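Local coordinates for activator of Hsp90 ATPase homologue 1/2-like C-terminal domain-containing protein (Staphylococcus saprophyticus subsp. saprophyticus, PDB 3Q6A) that is of unknown function but belongs to the AHA1 family, whose Bet v 1-like fold packs an antiparallel sheet against helices, at residues D[59-62]-D[66-69]; D[68-71]-D[76-79]. One frame throughout, in Å; residues are numbered along the deposited sequence.

How the contacts relate
Along the chain from the N terminus, strand 53-63 comes first, turns back into strand 67-72, and that strand in turn folds back into strand 75-84. Contact 1 (59-62 with 66-69) closes the first hairpin across three residues, and contact 2 (68-71 with 76-79) closes the second across four. The two neither nest nor cross; they follow one another, overlapping at I68 and A69 on the shared middle strand. Their centres lie about 6 Å apart, and together they join three successive strands of the antiparallel sheet into a meander. A probable side-chain hydrogen bond also links them: E60 OE2 and T71 OG1 lie 2.5 Å apart.

Contact 1. Residues D[59-62]-D[66-69]; sequences IERV and QLIA
A classic beta bulge marks this hairpin between strands 53-63 and 67-72: E60 and R61 both face A69, so one strand spends an extra residue opposite a single partner. The carbonyl of A69 serves both amides. E60 N donates to A69 O at 2.8 Å, in a bond bent to 131° at the hydrogen. R61 N reaches the same oxygen, A69 O, only weakly, at 3.4 Å. The return bond, A69 N to R61 O at 2.7 Å, completes the antiparallel hydrogen-bonded pair. One step on, V62 and I68 form a non-hydrogen-bonded pair, and V62 CA lies 3.2 Å from L67 O in a CA-H...O contact.

Within the bulge, R61 and A69 point to one face of the sheet, their CB atoms 3.9 Å apart; the small methyl of A69 lies beside R61 CB. The methylenes of R61 rise off the sheet, and the bend at chi3 (63°) brings the guanidinium back toward L67, whose branched end meets it: L67 CD2 lies 3.3 Å from R61 NH1, at the edge of the guanidinium and near its plane. An arginine suits this exposed position because its chain can cover an apolar neighbour while its charge stays near solvent, and NH2 forms a salt bridge with E63.

V62 and I68 project from the other face. There I68, a branched apolar residue suited to the interior, packs on F17, F20 and V21 of helix 13-21 and on W38, while F81 of the next strand of the sheet, 75-84, also touches it.

Contact 2. Residues D[68-71]-D[76-79]; sequences IAFT and PITI
The ring of F70 has I77 over one face and I79 at its edge. I77 CB stands 4.1 Å from the ring centroid, 16° off the normal, a CH-pi contact displaced toward the rim, and the two branches of I77 spread from there: CG2 comes within 3.5 Å of F70 CZ and CD1 within 3.7 Å of F70 CE1. I79 approaches near the ring plane, its CD1 4.2 Å from F70 CE2. F70 holds its CG between the backbone N and the carbonyl carbon (chi1 64°), which brings the ring across toward the neighbouring strand; the aromatic ring thus meets one isoleucine over a face and another at its edge, and the forked side chains of both suit an extended strand and a buried face.

The backbone beneath belongs to the antiparallel beta hairpin 67-72/75-84, part of the family's curved sheet. I68 pairs with I79 and F70 with I77, each through two N-H...O bonds, from I77 N to F70 O at 2.7 Å to I68 N to I79 O at 3.0 Å. Between them, A69 with T78 and T71 with P76 are non-hydrogen-bonded pairs on the reverse face. T78 CG2 touches A69 CB at 4.0 Å. Proline suits a non-hydrogen-bonded place because its nitrogen need donate nothing to T71, whose CG2 lies against P76 N; the T71 hydroxyl turns to E60 of the neighbouring strand. On the isoleucine side, F20 of helix 13-21 also lies against I79, and I57 and L135 touch F70.

Contact 1. Residues D[59-62]-D[66-69]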
loop_
_atom_site.group_PDB
_atom_site.type_symbol
_atom_site.label_atom_id
_atom_site.label_comp_id
_atom_site.label_asym_id
_atom_site.label_seq_id
_atom_site.Cartn_x
_atom_site.Cartn_y
_atom_site.Cartn_z
ATOM N N ILE D 59 16.984 18.738 3.362
ATOM C CA ILE D 59 15.705 19.246 2.890
ATOM C C ILE D 59 15.916 20.440 1.975
ATOM O O ILE D 59 16.362 21.499 2.415
ATOM C CB ILE D 59 14.844 19.634 4.078
ATOM C CG1 ILE D 59 14.618 18.401 4.945
ATOM C CG2 ILE D 59 13.523 20.193 3.613
ATOM C CD1 ILE D 59 14.423 18.704 6.398
ATOM N N GLU D 60 15.591 20.259 0.700
ATOM C CA GLU D 60 15.756 21.303 -0.302
ATOM C C GLU D 60 14.747 22.454 -0.240
ATOM O O GLU D 60 15.134 23.617 -0.143
ATOM C CB GLU D 60 15.745 20.677 -1.695
ATOM C CG GLU D 60 17.022 19.920 -2.010
ATOM C CD GLU D 60 16.907 19.026 -3.225
ATOM O OE1 GLU D 60 16.183 19.391 -4.179
ATOM O OE2 GLU D 60 17.559 17.958 -3.226
ATOM N N ARG D 61 13.461 22.137 -0.295
ATOM C CA ARG D 61 12.424 23.165 -0.257
ATOM C C ARG D 61 11.299 22.703 0.642
ATOM O O ARG D 61 10.939 21.527 0.635
ATOM C CB ARG D 61 11.865 23.412 -1.664
ATOM C CG ARG D 61 12.932 23.667 -2.706
ATOM C CD ARG D 61 12.368 23.747 -4.121
ATOM N NE ARG D 61 11.440 24.862 -4.302
ATOM C CZ ARG D 61 10.134 24.802 -4.051
ATOM N NH1 ARG D 61 9.592 23.677 -3.608
ATOM N NH2 ARG D 61 9.370 25.870 -4.250
ATOM N N VAL D 62 10.750 23.634 1.416
ATOM C CA VAL D 62 9.646 23.333 2.320
ATOM C C VAL D 62 8.640 24.475 2.338
ATOM O O VAL D 62 8.995 25.631 2.581
ATOM C CB VAL D 62 10.129 23.094 3.763
ATOM C CG1 VAL D 62 8.952 23.117 4.719
ATOM C CG2 VAL D 62 10.825 21.760 3.857
ATOM N N GLN D 66 2.307 22.141 2.903
ATOM C CA GLN D 66 2.047 22.035 1.481
ATOM C C GLN D 66 3.116 21.344 0.636
ATOM O O GLN D 66 2.813 20.745 -0.400
ATOM C CB GLN D 66 1.783 23.427 0.922
ATOM C CG GLN D 66 1.568 23.465 -0.573
ATOM C CD GLN D 66 1.003 24.793 -1.028
ATOM O OE1 GLN D 66 -0.140 25.135 -0.714
ATOM N NE2 GLN D 66 1.803 25.556 -1.764
ATOM N N LEU D 67 4.370 21.431 1.057
ATOM C CA LEU D 67 5.408 20.797 0.270
ATOM C C LEU D 67 6.707 20.555 1.004
ATOM O O LEU D 67 7.140 21.359 1.833
ATOM C CB LEU D 67 5.665 21.620 -0.996
ATOM C CG LEU D 67 6.814 21.212 -1.918
ATOM C CD1 LEU D 67 6.554 21.763 -3.305
ATOM C CD2 LEU D 67 8.135 21.736 -1.374
ATOM N N ILE D 68 7.311 19.413 0.686
ATOM C CA ILE D 68 8.588 18.998 1.257
ATOM C C ILE D 68 9.357 18.474 0.060
ATOM O O ILE D 68 8.884 17.573 -0.620
ATOM C CB ILE D 68 8.427 17.836 2.249
ATOM C CG1 ILE D 68 7.505 18.240 3.395
ATOM C CG2 ILE D 68 9.803 17.408 2.774
ATOM C CD1 ILE D 68 7.232 17.109 4.380
ATOM N N ALA D 69 10.530 19.038 -0.219
ATOM C CA ALA D 69 11.293 18.577 -1.366
ATOM C C ALA D 69 12.706 18.206 -0.962
ATOM O O ALA D 69 13.284 18.796 -0.042
ATOM C CB ALA D 69 11.316 19.642 -2.446
#

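Contact 2. Residues D[68-71]-D[76-79]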
loop_
_atom_site.group_PDB
_atom_site.type_symbol
_atom_site.label_atom_id
_atom_site.label_comp_id
_atom_site.label_asym_id
_atom_site.label_seq_id
_atom_site.Cartn_x
_atom_site.Cartn_y
_atom_site.Cartn_z
ATOM N N ILE D 68 7.311 19.413 0.686
ATOM C CA ILE D 68 8.588 18.998 1.257
ATOM C C ILE D 68 9.357 18.474 0.060
ATOM O O ILE D 68 8.884 17.573 -0.620
ATOM C CB ILE D 68 8.427 17.836 2.249
ATOM C CG1 ILE D 68 7.505 18.240 3.395
ATOM C CG2 ILE D 68 9.803 17.408 2.774
ATOM C CD1 ILE D 68 7.232 17.109 4.380
ATOM N N ALA D 69 10.530 19.038 -0.219
ATOM C CA ALA D 69 11.293 18.577 -1.366
ATOM C C ALA D 69 12.706 18.206 -0.962
ATOM O O ALA D 69 13.284 18.796 -0.042
ATOM C CB ALA D 69 11.316 19.642 -2.446
ATOM N N PHE D 70 13.247 17.210 -1.652
ATOM C CA PHE D 70 14.593 16.731 -1.385
ATOM C C PHE D 70 14.974 15.718 -2.453
ATOM O O PHE D 70 14.216 15.479 -3.390
ATOM C CB PHE D 70 14.663 16.112 0.015
ATOM C CG PHE D 70 13.811 14.878 0.188
ATOM C CD1 PHE D 70 14.335 13.606 -0.051
ATOM C CD2 PHE D 70 12.479 14.992 0.579
ATOM C CE1 PHE D 70 13.539 12.465 0.101
ATOM C CE2 PHE D 70 11.676 13.866 0.729
ATOM C CZ PHE D 70 12.210 12.597 0.490
ATOM N N THR D 71 16.163 15.136 -2.325
ATOM C CA THR D 71 16.632 14.161 -3.299
ATOM C C THR D 71 17.199 12.918 -2.617
ATOM O O THR D 71 17.662 12.959 -1.473
ATOM C CB THR D 71 17.757 14.758 -4.215
ATOM O OG1 THR D 71 17.322 16.003 -4.778
ATOM C CG2 THR D 71 18.075 13.811 -5.377
ATOM N N PRO D 76 15.000 13.326 -7.725
ATOM C CA PRO D 76 14.290 14.418 -7.045
ATOM C C PRO D 76 12.999 13.863 -6.439
ATOM O O PRO D 76 12.321 13.043 -7.060
ATOM C CB PRO D 76 13.997 15.402 -8.181
ATOM C CG PRO D 76 15.149 15.181 -9.121
ATOM C CD PRO D 76 15.288 13.675 -9.128
ATOM N N ILE D 77 12.663 14.307 -5.236
ATOM C CA ILE D 77 11.451 13.842 -4.566
ATOM C C ILE D 77 10.686 15.023 -3.958
ATOM O O ILE D 77 11.285 15.952 -3.411
ATOM C CB ILE D 77 11.787 12.856 -3.443
ATOM C CG1 ILE D 77 12.302 11.538 -4.044
ATOM C CG2 ILE D 77 10.563 12.615 -2.567
ATOM C CD1 ILE D 77 12.796 10.560 -2.989
ATOM N N THR D 78 9.362 14.974 -4.075
ATOM C CA THR D 78 8.502 16.005 -3.507
ATOM C C THR D 78 7.302 15.306 -2.892
ATOM O O THR D 78 6.786 14.331 -3.453
ATOM C CB THR D 78 7.968 16.987 -4.571
ATOM O OG1 THR D 78 7.247 16.259 -5.566
ATOM C CG2 THR D 78 9.102 17.754 -5.223
ATOM N N ILE D 79 6.904 15.783 -1.715
ATOM C CA ILE D 79 5.747 15.263 -1.011
ATOM C C ILE D 79 4.843 16.476 -0.879
ATOM O O ILE D 79 5.189 17.431 -0.191
ATOM C CB ILE D 79 6.126 14.730 0.356
ATOM C CG1 ILE D 79 7.186 13.619 0.196
ATOM C CG2 ILE D 79 4.890 14.164 1.042
ATOM C CD1 ILE D 79 7.678 13.032 1.501
#